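Long-range contacts in putative carboxynorspermidine decarboxylase protein (Sinorhizobium meliloti, PDB 3MT1), which probably decarboxylates carboxynorspermidine and carboxyspermidine, using pyridoxal 5'-phosphate, to yield norspermidine and spermidine: residues B[16-21]-B[233-238]; B[30-35]-B[50-55]; B[198-203]-B[227-232]. One frame throughout, in Å; residues are numbered along the deposited sequence.

Contact 1: residues B[16-21]-B[233-238]. With SO4 (sulfate ion), chain D.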
ATOM      1  N   ARG B  16      -1.293 -14.473 -25.356  1.00 44.85           N
ATOM      2  CA  ARG B  16      -1.487 -15.903 -25.088  1.00 46.59           C
ATOM      3  C   ARG B  16      -2.711 -16.053 -24.167  1.00 45.10           C
ATOM      4  O   ARG B  16      -3.623 -16.782 -24.494  1.00 46.35           O
ATOM      5  CB  ARG B  16      -0.182 -16.513 -24.520  1.00 47.91           C
ATOM      6  CG  ARG B  16      -0.158 -17.990 -24.035  1.00 51.23           C
ATOM      7  CD  ARG B  16       0.756 -18.112 -22.775  1.00 55.25           C
ATOM      8  NE  ARG B  16       0.523 -16.924 -21.907  1.00 57.68           N
ATOM      9  CZ  ARG B  16       1.148 -16.610 -20.766  1.00 56.79           C
ATOM     10  NH1 ARG B  16       2.098 -17.381 -20.253  1.00 58.07           N
ATOM     11  NH2 ARG B  16       0.801 -15.497 -20.126  1.00 56.86           N
ATOM     12  N   ASN B  17      -2.779 -15.285 -23.076  1.00 43.45           N
ATOM     13  CA  ASN B  17      -3.899 -15.355 -22.131  1.00 41.48           C
ATOM     14  C   ASN B  17      -5.197 -14.939 -22.769  1.00 40.94           C
ATOM     15  O   ASN B  17      -6.251 -15.527 -22.524  1.00 40.62           O
ATOM     16  CB  ASN B  17      -3.678 -14.447 -20.917  1.00 39.50           C
ATOM     17  CG  ASN B  17      -2.587 -14.934 -19.998  1.00 39.73           C
ATOM     18  OD1 ASN B  17      -2.096 -16.061 -20.115  1.00 43.52           O
ATOM     19  ND2 ASN B  17      -2.191 -14.074 -19.065  1.00 38.63           N
HETATM   20  N   MSE B  18      -5.116 -13.898 -23.574  1.00 40.45           N
HETATM   21  CA  MSE B  18      -6.283 -13.358 -24.178  1.00 40.36           C
HETATM   22  C   MSE B  18      -6.898 -14.379 -25.122  1.00 42.61           C
HETATM   23  O   MSE B  18      -8.098 -14.551 -25.139  1.00 43.39           O
HETATM   24  CB  MSE B  18      -5.919 -12.065 -24.867  1.00 40.85           C
HETATM   25  CG  MSE B  18      -5.663 -10.931 -23.855  1.00 38.50           C
HETATM   26 SE   MSE B  18      -7.270 -10.504 -22.802  0.75 35.49          SE
HETATM   27  CE  MSE B  18      -6.772 -11.221 -21.044  1.00 31.64           C
ATOM     28  N   GLU B  19      -6.075 -15.115 -25.854  1.00 44.96           N
ATOM     29  CA  GLU B  19      -6.579 -16.109 -26.790  1.00 46.63           C
ATOM     30  C   GLU B  19      -7.247 -17.278 -26.087  1.00 47.08           C
ATOM     31  O   GLU B  19      -8.154 -17.911 -26.646  1.00 48.49           O
ATOM     32  CB  GLU B  19      -5.465 -16.651 -27.660  1.00 48.47           C
ATOM     33  CG  GLU B  19      -4.783 -15.623 -28.506  1.00 48.93           C
ATOM     34  CD  GLU B  19      -3.504 -16.154 -29.139  1.00 52.73           C
ATOM     35  OE1 GLU B  19      -2.793 -17.000 -28.531  1.00 55.33           O
ATOM     36  OE2 GLU B  19      -3.198 -15.717 -30.261  1.00 56.03           O
ATOM     37  N   ARG B  20      -6.812 -17.580 -24.873  1.00 46.08           N
ATOM     38  CA  ARG B  20      -7.375 -18.740 -24.181  1.00 46.38           C
ATOM     39  C   ARG B  20      -8.736 -18.365 -23.607  1.00 45.36           C
ATOM     40  O   ARG B  20      -9.680 -19.151 -23.637  1.00 46.22           O
ATOM     41  CB  ARG B  20      -6.418 -19.256 -23.118  1.00 46.10           C
ATOM     42  CG  ARG B  20      -5.048 -19.558 -23.683  1.00 46.74           C
ATOM     43  CD  ARG B  20      -4.092 -20.019 -22.609  1.00 47.79           C
ATOM     44  NE  ARG B  20      -3.014 -20.791 -23.198  1.00 52.46           N
ATOM     45  CZ  ARG B  20      -2.110 -21.474 -22.513  1.00 54.78           C
ATOM     46  NH1 ARG B  20      -2.124 -21.470 -21.185  1.00 56.68           N
ATOM     47  NH2 ARG B  20      -1.177 -22.144 -23.162  1.00 55.68           N
ATOM     48  N   ILE B  21      -8.824 -17.131 -23.123  1.00 43.79           N
ATOM     49  CA  ILE B  21     -10.099 -16.506 -22.781  1.00 43.11           C
ATOM     50  C   ILE B  21     -11.143 -16.538 -23.939  1.00 43.47           C
ATOM     51  O   ILE B  21     -12.223 -17.109 -23.785  1.00 43.95           O
ATOM     52  CB  ILE B  21      -9.866 -15.066 -22.216  1.00 41.83           C
ATOM     53  CG1 ILE B  21      -9.208 -15.191 -20.833  1.00 40.73           C
ATOM     54  CG2 ILE B  21     -11.176 -14.283 -22.158  1.00 41.87           C
ATOM     55  CD1 ILE B  21      -9.034 -13.928 -20.052  1.00 39.27           C
ATOM     56  N   GLU B 233      -6.800 -12.358 -11.885  1.00 38.72           N
ATOM     57  CA  GLU B 233      -5.527 -13.060 -12.030  1.00 39.36           C
ATOM     58  C   GLU B 233      -5.403 -13.871 -13.310  1.00 38.99           C
ATOM     59  O   GLU B 233      -4.337 -13.893 -13.940  1.00 40.99           O
ATOM     60  CB  GLU B 233      -5.289 -13.945 -10.818  1.00 40.12           C
ATOM     61  CG  GLU B 233      -3.847 -14.472 -10.737  1.00 45.34           C
ATOM     62  CD  GLU B 233      -2.784 -13.390 -10.372  1.00 48.15           C
ATOM     63  OE1 GLU B 233      -3.090 -12.458  -9.576  1.00 46.35           O
ATOM     64  OE2 GLU B 233      -1.637 -13.503 -10.893  1.00 49.21           O
ATOM     65  N   ALA B 234      -6.464 -14.544 -13.721  1.00 37.28           N
ATOM     66  CA  ALA B 234      -6.319 -15.399 -14.892  1.00 36.55           C
ATOM     67  C   ALA B 234      -6.070 -14.642 -16.226  1.00 36.54           C
ATOM     68  O   ALA B 234      -5.548 -15.207 -17.197  1.00 37.88           O
ATOM     69  CB  ALA B 234      -7.482 -16.359 -14.999  1.00 35.79           C
ATOM     70  N   SER B 235      -6.433 -13.367 -16.284  1.00 34.75           N
ATOM     71  CA  SER B 235      -6.150 -12.562 -17.468  1.00 34.37           C
ATOM     72  C   SER B 235      -4.667 -12.251 -17.637  1.00 34.44           C
ATOM     73  O   SER B 235      -4.170 -12.091 -18.758  1.00 35.11           O
ATOM     74  CB  SER B 235      -6.894 -11.233 -17.360  1.00 33.32           C
ATOM     75  OG  SER B 235      -8.261 -11.486 -17.142  1.00 35.23           O
ATOM     76  N   ILE B 236      -3.971 -12.184 -16.513  1.00 33.04           N
ATOM     77  CA  ILE B 236      -2.741 -11.453 -16.446  1.00 33.00           C
ATOM     78  C   ILE B 236      -1.572 -12.330 -15.971  1.00 33.69           C
ATOM     79  O   ILE B 236      -0.426 -11.876 -15.890  1.00 33.25           O
ATOM     80  CB  ILE B 236      -3.005 -10.200 -15.586  1.00 32.28           C
ATOM     81  CG1 ILE B 236      -2.578  -8.987 -16.333  1.00 33.90           C
ATOM     82  CG2 ILE B 236      -2.537 -10.274 -14.109  1.00 31.83           C
ATOM     83  CD1 ILE B 236      -3.654  -8.527 -17.246  1.00 35.89           C
ATOM     84  N   THR B 237      -1.912 -13.586 -15.669  1.00 33.58           N
ATOM     85  CA  THR B 237      -1.018 -14.600 -15.141  1.00 34.59           C
ATOM     86  C   THR B 237       0.252 -14.709 -15.990  1.00 36.65           C
ATOM     87  O   THR B 237       0.185 -14.791 -17.214  1.00 37.34           O
ATOM     88  CB  THR B 237      -1.784 -15.975 -15.012  1.00 34.93           C
ATOM     89  OG1 THR B 237      -1.131 -16.848 -14.077  1.00 37.84           O
ATOM     90  CG2 THR B 237      -1.926 -16.694 -16.354  1.00 34.04           C
ATOM     91  N   LYS B 238       1.412 -14.675 -15.334  1.00 41.23           N
ATOM     92  CA  LYS B 238       2.714 -14.915 -16.001  1.00 42.75           C
ATOM     93  C   LYS B 238       3.006 -13.976 -17.178  1.00 42.36           C
ATOM     94  O   LYS B 238       3.854 -14.275 -18.029  1.00 44.09           O
ATOM     95  CB  LYS B 238       2.814 -16.379 -16.471  1.00 46.19           C
ATOM     96  CG  LYS B 238       2.808 -17.387 -15.326  1.00 50.14           C
ATOM     97  CD  LYS B 238       2.685 -18.799 -15.868  1.00 58.29           C
ATOM     98  CE  LYS B 238       1.509 -19.549 -15.193  1.00 63.61           C
ATOM     99  NZ  LYS B 238       1.718 -19.774 -13.715  1.00 62.03           N
TER
HETATM  100  S   SO4 D 401      -9.274 -12.974  -9.192  1.00 50.97           S
HETATM  101  O1  SO4 D 401      -9.052 -13.958  -8.142  1.00 51.75           O
HETATM  102  O2  SO4 D 401      -8.068 -12.204  -9.442  1.00 49.24           O
HETATM  103  O3  SO4 D 401      -9.615 -13.761 -10.382  1.00 53.90           O
HETATM  104  O4  SO4 D 401     -10.397 -12.084  -8.867  1.00 51.95           O
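N17 and R16, on the face of helix 11-28 turned to residues 233-238, reach for the carbonyls of the short, weakly bonded helix 233-236 and the turn after it. The amide nitrogen ND2 of N17 does most of the work, with two hydrogen bonds. One runs to T237 O (3.1 Å from ND2) and is almost straight at 174°, arriving in the carbonyl plane on a lone pair and lying in the plane of the N17 amide. The other, from ND2 to S235 O at 2.8 Å, comes down from above the carbonyl plane and misses the lone pairs. With chi1 at -70°, CG of N17 stands anti to its own carbonyl carbon, which directs the amide to the S235 and T237 carbonyls.

R16 NH2 adds a weak second bond to T237 O, also 3.1 Å away. Its chain leaves with CG anti to the backbone N (chi1 175°), then bends at chi2 and chi3, which folds the guanidinium back beside T237; NH2 also makes a weak bond to K13 O.

Next along the helix, M18 and I21 bring apolar groups to S235. The selenomethionine M18 puts CE 3.7 Å from S235 CB, and I21 CD1 lies 3.9 Å from S235 OG, whose hydroxyl pairs with P231 O. Further out, K238 N meets D320 OD1.

At the far end of the segment, E233 N gives a 2.8 Å hydrogen bond to O2 of the sulfate; E233 is also a predicted substrate-binding residue. Two buried carbonyls thus share one amide, and the flat N17 group, fixed in rotation by its pair of acceptors, joins helix 11-28 to the turn that ends the short helix whose first residue, E233, binds the sulfate.

Contact 2: residues B[30-35]-B[50-55]; sequences AKALLA and DYMDGT
Strands 31-35 and 54-57 run parallel, with L34 and T55 paired in register, D53 N bonded to A32 O and L34 N to G54 O, each N to O distance 2.8 Å. They are the first two strands of the eight-stranded parallel barrel and the ends of a beta-alpha-beta unit whose helix is 45-49. D53 N meets A32 O nearly along the C=O axis, whereas L34 N comes to G54 O tilted from the carbonyl plane.

Just before strand 54-57 begins, the D53 carboxylate adds a bond beside that of its own backbone N. Its OD2 accepts A32 N at 3.1 Å on the anti side, somewhat out of the carboxylate plane, and also holds a salt bridge to R25. K31 crosses D53 at about a right angle; its CG lies 3.6 Å from D53 CG, while NZ makes a long salt bridge to OD1 at 3.8 Å.

The selenomethionine M52 bends at chi3 (87°) and lays CE against the backbone, 3.6 Å from L34 N, and its side chain also touches M18 and P231. L33 fills in over the glycine: its CD2 packs 3.6 Å from G54 CA.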
ATOM      1  N   ALA B  30     -20.058 -18.211 -22.676  1.00 43.26           N
ATOM      2  CA  ALA B  30     -20.005 -17.431 -21.455  1.00 42.52           C
ATOM      3  C   ALA B  30     -19.274 -16.135 -21.812  1.00 42.55           C
ATOM      4  O   ALA B  30     -18.527 -16.085 -22.797  1.00 43.46           O
ATOM      5  CB  ALA B  30     -19.297 -18.198 -20.360  1.00 41.70           C
ATOM      6  N   LYS B  31     -19.523 -15.071 -21.058  1.00 42.21           N
ATOM      7  CA  LYS B  31     -18.826 -13.807 -21.316  1.00 41.67           C
ATOM      8  C   LYS B  31     -17.784 -13.586 -20.222  1.00 40.34           C
ATOM      9  O   LYS B  31     -17.943 -14.066 -19.136  1.00 39.45           O
ATOM     10  CB  LYS B  31     -19.823 -12.653 -21.416  1.00 41.55           C
ATOM     11  CG  LYS B  31     -20.565 -12.609 -22.776  1.00 44.90           C
ATOM     12  CD  LYS B  31     -21.642 -11.537 -22.810  1.00 48.05           C
ATOM     13  CE  LYS B  31     -22.540 -11.710 -24.021  1.00 51.50           C
ATOM     14  NZ  LYS B  31     -21.931 -11.029 -25.198  1.00 55.69           N
ATOM     15  N   ALA B  32     -16.704 -12.885 -20.540  1.00 40.51           N
ATOM     16  CA  ALA B  32     -15.607 -12.656 -19.605  1.00 40.10           C
ATOM     17  C   ALA B  32     -15.379 -11.169 -19.441  1.00 39.06           C
ATOM     18  O   ALA B  32     -15.273 -10.432 -20.455  1.00 39.82           O
ATOM     19  CB  ALA B  32     -14.312 -13.305 -20.115  1.00 40.98           C
ATOM     20  N   LEU B  33     -15.277 -10.744 -18.178  1.00 37.03           N
ATOM     21  CA  LEU B  33     -15.022  -9.354 -17.834  1.00 35.12           C
ATOM     22  C   LEU B  33     -13.727  -9.242 -17.029  1.00 34.39           C
ATOM     23  O   LEU B  33     -13.493 -10.022 -16.106  1.00 34.29           O
ATOM     24  CB  LEU B  33     -16.187  -8.787 -17.041  1.00 34.01           C
ATOM     25  CG  LEU B  33     -17.605  -9.071 -17.510  1.00 34.84           C
ATOM     26  CD1 LEU B  33     -18.639  -8.650 -16.461  1.00 33.11           C
ATOM     27  CD2 LEU B  33     -17.879  -8.369 -18.804  1.00 35.13           C
ATOM     28  N   LEU B  34     -12.876  -8.284 -17.386  1.00 34.03           N
ATOM     29  CA  LEU B  34     -11.643  -8.071 -16.627  1.00 33.99           C
ATOM     30  C   LEU B  34     -12.012  -7.522 -15.251  1.00 33.12           C
ATOM     31  O   LEU B  34     -12.726  -6.537 -15.174  1.00 33.69           O
ATOM     32  CB  LEU B  34     -10.742  -7.061 -17.358  1.00 34.09           C
ATOM     33  CG  LEU B  34      -9.447  -6.572 -16.697  1.00 33.72           C
ATOM     34  CD1 LEU B  34      -8.511  -7.766 -16.344  1.00 34.05           C
ATOM     35  CD2 LEU B  34      -8.719  -5.552 -17.568  1.00 32.65           C
ATOM     36  N   ALA B  35     -11.546  -8.139 -14.177  1.00 32.50           N
ATOM     37  CA  ALA B  35     -11.761  -7.541 -12.826  1.00 32.76           C
ATOM     38  C   ALA B  35     -10.761  -6.424 -12.552  1.00 32.54           C
ATOM     39  O   ALA B  35      -9.572  -6.698 -12.368  1.00 32.77           O
ATOM     40  CB  ALA B  35     -11.709  -8.591 -11.724  1.00 32.25           C
ATOM     41  N   ASP B  50     -10.567  -6.796 -27.725  1.00 43.81           N
ATOM     42  CA  ASP B  50     -11.134  -7.665 -28.749  1.00 45.06           C
ATOM     43  C   ASP B  50     -11.275  -9.125 -28.329  1.00 44.04           C
ATOM     44  O   ASP B  50     -11.837  -9.918 -29.076  1.00 44.64           O
ATOM     45  CB  ASP B  50     -10.356  -7.553 -30.054  1.00 47.48           C
ATOM     46  CG  ASP B  50     -10.383  -6.142 -30.627  1.00 50.02           C
ATOM     47  OD1 ASP B  50     -11.464  -5.496 -30.606  1.00 51.80           O
ATOM     48  OD2 ASP B  50      -9.321  -5.684 -31.095  1.00 50.96           O
ATOM     49  N   TYR B  51     -10.790  -9.467 -27.134  1.00 41.71           N
ATOM     50  CA  TYR B  51     -10.827 -10.837 -26.660  1.00 40.55           C
ATOM     51  C   TYR B  51     -11.749 -11.009 -25.482  1.00 38.91           C
ATOM     52  O   TYR B  51     -12.015 -12.141 -25.053  1.00 38.95           O
ATOM     53  CB  TYR B  51      -9.433 -11.350 -26.283  1.00 40.83           C
ATOM     54  CG  TYR B  51      -8.355 -11.323 -27.370  1.00 42.37           C
ATOM     55  CD1 TYR B  51      -8.097 -12.455 -28.161  1.00 41.73           C
ATOM     56  CD2 TYR B  51      -7.568 -10.175 -27.581  1.00 41.78           C
ATOM     57  CE1 TYR B  51      -7.073 -12.449 -29.125  1.00 43.14           C
ATOM     58  CE2 TYR B  51      -6.561 -10.145 -28.550  1.00 42.68           C
ATOM     59  CZ  TYR B  51      -6.306 -11.294 -29.317  1.00 45.10           C
ATOM     60  OH  TYR B  51      -5.306 -11.282 -30.285  1.00 46.66           O
HETATM   61  N   MSE B  52     -12.228  -9.898 -24.949  1.00 37.58           N
HETATM   62  CA  MSE B  52     -13.084  -9.919 -23.777  1.00 36.76           C
HETATM   63  C   MSE B  52     -14.382  -9.158 -23.974  1.00 37.59           C
HETATM   64  O   MSE B  52     -14.624  -8.591 -25.045  1.00 39.60           O
HETATM   65  CB  MSE B  52     -12.330  -9.410 -22.563  1.00 35.40           C
HETATM   66  CG  MSE B  52     -11.069 -10.226 -22.291  1.00 34.58           C
HETATM   67 SE   MSE B  52     -10.179  -9.647 -20.652  0.75 32.87          SE
HETATM   68  CE  MSE B  52     -11.129 -10.715 -19.418  1.00 26.43           C
ATOM     69  N   ASP B  53     -15.234  -9.153 -22.954  1.00 37.41           N
ATOM     70  CA  ASP B  53     -16.600  -8.620 -23.106  1.00 38.12           C
ATOM     71  C   ASP B  53     -16.870  -7.364 -22.271  1.00 37.52           C
ATOM     72  O   ASP B  53     -17.987  -6.837 -22.322  1.00 39.37           O
ATOM     73  CB  ASP B  53     -17.646  -9.703 -22.786  1.00 37.80           C
ATOM     74  CG  ASP B  53     -17.600 -10.864 -23.769  1.00 41.16           C
ATOM     75  OD1 ASP B  53     -18.169 -10.719 -24.884  1.00 45.02           O
ATOM     76  OD2 ASP B  53     -17.000 -11.926 -23.435  1.00 43.60           O
ATOM     77  N   GLY B  54     -15.867  -6.890 -21.527  1.00 35.73           N
ATOM     78  CA  GLY B  54     -16.038  -5.803 -20.583  1.00 35.06           C
ATOM     79  C   GLY B  54     -15.218  -5.904 -19.293  1.00 34.40           C
ATOM     80  O   GLY B  54     -14.224  -6.641 -19.201  1.00 35.08           O
ATOM     81  N   THR B  55     -15.653  -5.177 -18.285  1.00 33.40           N
ATOM     82  CA  THR B  55     -14.912  -5.039 -17.044  1.00 33.05           C
ATOM     83  C   THR B  55     -15.918  -5.177 -15.944  1.00 33.03           C
ATOM     84  O   THR B  55     -17.088  -4.955 -16.162  1.00 33.91           O
ATOM     85  CB  THR B  55     -14.286  -3.578 -16.916  1.00 33.59           C
ATOM     86  OG1 THR B  55     -15.324  -2.568 -16.913  1.00 32.70           O
ATOM     87  CG2 THR B  55     -13.317  -3.291 -18.082  1.00 31.87           C
TER

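Contact 3: residues B[198-203]-B[227-232]; sequences GGIHFT and IYLEPG. With SO4 (sulfate ion), chain D.
Two loops at one end of the parallel barrel make this contact: the glycine-rich loop after strand 193-195, and the E-P-G sequence into which the last strand, 226-229, runs out. They come together where G198 CA lies 3.3 Å from E230 O. Having no beta carbon, G198 can lie with its backbone directly against that oxygen.

Beside this meeting point the side chains build a small apolar core round L229, which splits its two methyls between partners. CD1 packs 3.9 Å from F202 CZ, while CD2 lies 4.1 Å from I200 CD1, the isoleucine crossing the leucine at about a right angle. F202 approaches L229 from the opposite direction, and its chi1 of 61°, with CG between the backbone N and the carbonyl carbon, turns the ring toward L229 and P231. The tip of the same ring reaches P231, with CZ 4.3 Å from CB. F212 meets the F202 ring with planes about 20° apart, and I21 and V24 of helix 11-28 also touch it.

E230 OE2 is hydrogen-bonded to S195 OG, at the end of strand 193-195, and the backbone N of G198 to H162 ND1.

Around the sulfate, probably picked up from the crystallisation liquor, the two loops supply backbone N-H groups to one oxygen. G199 N gives a nearly straight bond to O3 at 2.9 Å (167°), and G232 N a more bent one of 3.1 Å to the same O3. The bare CA of G232 lets the ion lie close against it. Y324 OH and E233 N add further bonds. Backbone N-H groups from a glycine-rich loop and from the residues after the last strand, binding an anion at the end of the barrel, are consistent with the cofactor-phosphate site of fold-type III pyridoxal-phosphate decarboxylases.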
ATOM      1  N   GLY B 198     -14.520 -14.669 -10.179  1.00 37.25           N
ATOM      2  CA  GLY B 198     -13.169 -14.936 -10.594  1.00 37.40           C
ATOM      3  C   GLY B 198     -12.562 -16.017  -9.732  1.00 39.45           C
ATOM      4  O   GLY B 198     -13.254 -16.912  -9.236  1.00 40.59           O
ATOM      5  N   GLY B 199     -11.256 -15.942  -9.550  1.00 40.05           N
ATOM      6  CA  GLY B 199     -10.557 -16.917  -8.742  1.00 41.07           C
ATOM      7  C   GLY B 199     -10.406 -18.252  -9.430  1.00 42.36           C
ATOM      8  O   GLY B 199      -9.917 -19.197  -8.811  1.00 43.91           O
ATOM      9  N   ILE B 200     -10.828 -18.343 -10.696  1.00 41.81           N
ATOM     10  CA  ILE B 200     -10.763 -19.620 -11.449  1.00 43.47           C
ATOM     11  C   ILE B 200      -9.638 -19.569 -12.474  1.00 43.35           C
ATOM     12  O   ILE B 200      -9.728 -18.804 -13.445  1.00 42.80           O
ATOM     13  CB  ILE B 200     -12.119 -19.978 -12.225  1.00 43.67           C
ATOM     14  CG1 ILE B 200     -13.376 -19.666 -11.402  1.00 42.78           C
ATOM     15  CG2 ILE B 200     -12.121 -21.467 -12.704  1.00 44.60           C
ATOM     16  CD1 ILE B 200     -14.642 -19.476 -12.270  1.00 44.49           C
ATOM     17  N   HIS B 201      -8.624 -20.408 -12.297  1.00 44.55           N
ATOM     18  CA  HIS B 201      -7.391 -20.301 -13.096  1.00 45.34           C
ATOM     19  C   HIS B 201      -7.434 -21.118 -14.379  1.00 45.60           C
ATOM     20  O   HIS B 201      -6.611 -22.032 -14.577  1.00 46.75           O
ATOM     21  CB  HIS B 201      -6.166 -20.660 -12.240  1.00 46.90           C
ATOM     22  CG  HIS B 201      -4.959 -19.827 -12.537  1.00 50.02           C
ATOM     23  ND1 HIS B 201      -3.920 -20.271 -13.332  1.00 54.32           N
ATOM     24  CD2 HIS B 201      -4.634 -18.565 -12.162  1.00 51.53           C
ATOM     25  CE1 HIS B 201      -2.998 -19.328 -13.415  1.00 56.07           C
ATOM     26  NE2 HIS B 201      -3.413 -18.278 -12.718  1.00 54.77           N
ATOM     27  N   PHE B 202      -8.403 -20.789 -15.248  1.00 44.31           N
ATOM     28  CA  PHE B 202      -8.601 -21.535 -16.492  1.00 44.63           C
ATOM     29  C   PHE B 202      -7.644 -21.208 -17.632  1.00 44.65           C
ATOM     30  O   PHE B 202      -7.626 -21.910 -18.641  1.00 46.45           O
ATOM     31  CB  PHE B 202     -10.048 -21.494 -16.968  1.00 44.32           C
ATOM     32  CG  PHE B 202     -10.553 -20.127 -17.253  1.00 42.53           C
ATOM     33  CD1 PHE B 202     -10.450 -19.592 -18.539  1.00 40.42           C
ATOM     34  CD2 PHE B 202     -11.145 -19.373 -16.246  1.00 40.20           C
ATOM     35  CE1 PHE B 202     -10.922 -18.328 -18.819  1.00 38.34           C
ATOM     36  CE2 PHE B 202     -11.614 -18.091 -16.513  1.00 39.82           C
ATOM     37  CZ  PHE B 202     -11.505 -17.564 -17.813  1.00 39.30           C
ATOM     38  N   THR B 203      -6.853 -20.158 -17.463  1.00 43.32           N
ATOM     39  CA  THR B 203      -5.782 -19.794 -18.394  1.00 43.92           C
ATOM     40  C   THR B 203      -4.436 -20.456 -18.039  1.00 45.99           C
ATOM     41  O   THR B 203      -3.430 -20.229 -18.721  1.00 46.72           O
ATOM     42  CB  THR B 203      -5.552 -18.233 -18.451  1.00 42.99           C
ATOM     43  OG1 THR B 203      -5.241 -17.732 -17.141  1.00 39.75           O
ATOM     44  CG2 THR B 203      -6.775 -17.495 -19.001  1.00 41.20           C
ATOM     45  N   ILE B 227     -23.958 -16.625 -18.747  1.00 45.54           N
ATOM     46  CA  ILE B 227     -22.908 -16.705 -17.762  1.00 44.33           C
ATOM     47  C   ILE B 227     -21.898 -15.597 -17.983  1.00 42.61           C
ATOM     48  O   ILE B 227     -21.515 -15.291 -19.114  1.00 42.03           O
ATOM     49  CB  ILE B 227     -22.219 -18.091 -17.743  1.00 45.72           C
ATOM     50  CG1 ILE B 227     -23.181 -19.159 -17.227  1.00 46.60           C
ATOM     51  CG2 ILE B 227     -20.978 -18.081 -16.814  1.00 45.75           C
ATOM     52  CD1 ILE B 227     -22.603 -20.551 -17.292  1.00 49.10           C
ATOM     53  N   TYR B 228     -21.512 -14.987 -16.871  1.00 41.67           N
ATOM     54  CA  TYR B 228     -20.352 -14.087 -16.785  1.00 40.38           C
ATOM     55  C   TYR B 228     -19.228 -14.704 -15.964  1.00 39.95           C
ATOM     56  O   TYR B 228     -19.457 -15.297 -14.910  1.00 40.79           O
ATOM     57  CB  TYR B 228     -20.751 -12.750 -16.199  1.00 38.81           C
ATOM     58  CG  TYR B 228     -21.603 -11.990 -17.156  1.00 39.70           C
ATOM     59  CD1 TYR B 228     -21.033 -11.143 -18.114  1.00 37.60           C
ATOM     60  CD2 TYR B 228     -22.979 -12.128 -17.122  1.00 38.62           C
ATOM     61  CE1 TYR B 228     -21.829 -10.433 -19.004  1.00 36.63           C
ATOM     62  CE2 TYR B 228     -23.784 -11.430 -18.004  1.00 39.26           C
ATOM     63  CZ  TYR B 228     -23.217 -10.594 -18.947  1.00 38.33           C
ATOM     64  OH  TYR B 228     -24.060  -9.938 -19.828  1.00 34.20           O
ATOM     65  N   LEU B 229     -18.019 -14.583 -16.481  1.00 39.47           N
ATOM     66  CA  LEU B 229     -16.840 -14.896 -15.741  1.00 39.21           C
ATOM     67  C   LEU B 229     -16.185 -13.560 -15.446  1.00 38.94           C
ATOM     68  O   LEU B 229     -16.288 -12.629 -16.257  1.00 38.14           O
ATOM     69  CB  LEU B 229     -15.931 -15.767 -16.575  1.00 39.21           C
ATOM     70  CG  LEU B 229     -16.375 -17.194 -16.892  1.00 40.60           C
ATOM     71  CD1 LEU B 229     -15.407 -17.802 -17.865  1.00 40.10           C
ATOM     72  CD2 LEU B 229     -16.474 -18.077 -15.645  1.00 39.71           C
ATOM     73  N   GLU B 230     -15.522 -13.462 -14.286  1.00 39.12           N
ATOM     74  CA  GLU B 230     -14.801 -12.236 -13.896  1.00 38.79           C
ATOM     75  C   GLU B 230     -13.312 -12.508 -13.716  1.00 38.31           C
ATOM     76  O   GLU B 230     -12.777 -12.390 -12.616  1.00 38.81           O
ATOM     77  CB  GLU B 230     -15.341 -11.716 -12.583  1.00 38.68           C
ATOM     78  CG  GLU B 230     -16.712 -11.085 -12.609  1.00 43.47           C
ATOM     79  CD  GLU B 230     -17.251 -10.823 -11.190  1.00 51.88           C
ATOM     80  OE1 GLU B 230     -16.452 -10.492 -10.263  1.00 54.61           O
ATOM     81  OE2 GLU B 230     -18.486 -10.952 -10.988  1.00 57.23           O
ATOM     82  N   PRO B 231     -12.616 -12.901 -14.784  1.00 38.13           N
ATOM     83  CA  PRO B 231     -11.221 -13.237 -14.464  1.00 37.64           C
ATOM     84  C   PRO B 231     -10.350 -12.035 -14.104  1.00 37.22           C
ATOM     85  O   PRO B 231     -10.165 -11.132 -14.925  1.00 36.73           O
ATOM     86  CB  PRO B 231     -10.717 -13.824 -15.774  1.00 39.00           C
ATOM     87  CG  PRO B 231     -11.631 -13.158 -16.859  1.00 37.01           C
ATOM     88  CD  PRO B 231     -12.958 -13.150 -16.203  1.00 37.12           C
ATOM     89  N   GLY B 232      -9.778 -12.046 -12.902  1.00 37.11           N
ATOM     90  CA  GLY B 232      -8.724 -11.089 -12.545  1.00 36.78           C
ATOM     91  C   GLY B 232      -7.354 -11.666 -12.862  1.00 37.56           C
ATOM     92  O   GLY B 232      -6.820 -11.533 -13.975  1.00 38.37           O
TER
HETATM   93  S   SO4 D 401      -9.274 -12.974  -9.192  1.00 50.97           S
HETATM   94  O1  SO4 D 401      -9.052 -13.958  -8.142  1.00 51.75           O
HETATM   95  O2  SO4 D 401      -8.068 -12.204  -9.442  1.00 49.24           O
HETATM   96  O3  SO4 D 401      -9.615 -13.761 -10.382  1.00 53.90           O
HETATM   97  O4  SO4 D 401     -10.397 -12.084  -8.867  1.00 51.95           O

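How the contacts relate
From the N terminus, the chain first lays down helix 11-28, whose residues 16-21 wait for residues 233-238 more than two hundred positions later: contact 1 thus closes the longest loop. Inside it, contact 2 closes a short one, joining the first barrel strand to the second across helix 45-49. Contact 3 follows in series, also nested within contact 1, bringing the loop after the seventh strand to the end of the eighth. Contacts 2 and 3 meet through backbone bonds of K31 with I227 and L229, where the first and last strands close the barrel. M18 touches Y51 and M52, and T203 makes probable hydrogen bonds to A234 and R20, so contact 1 borders both.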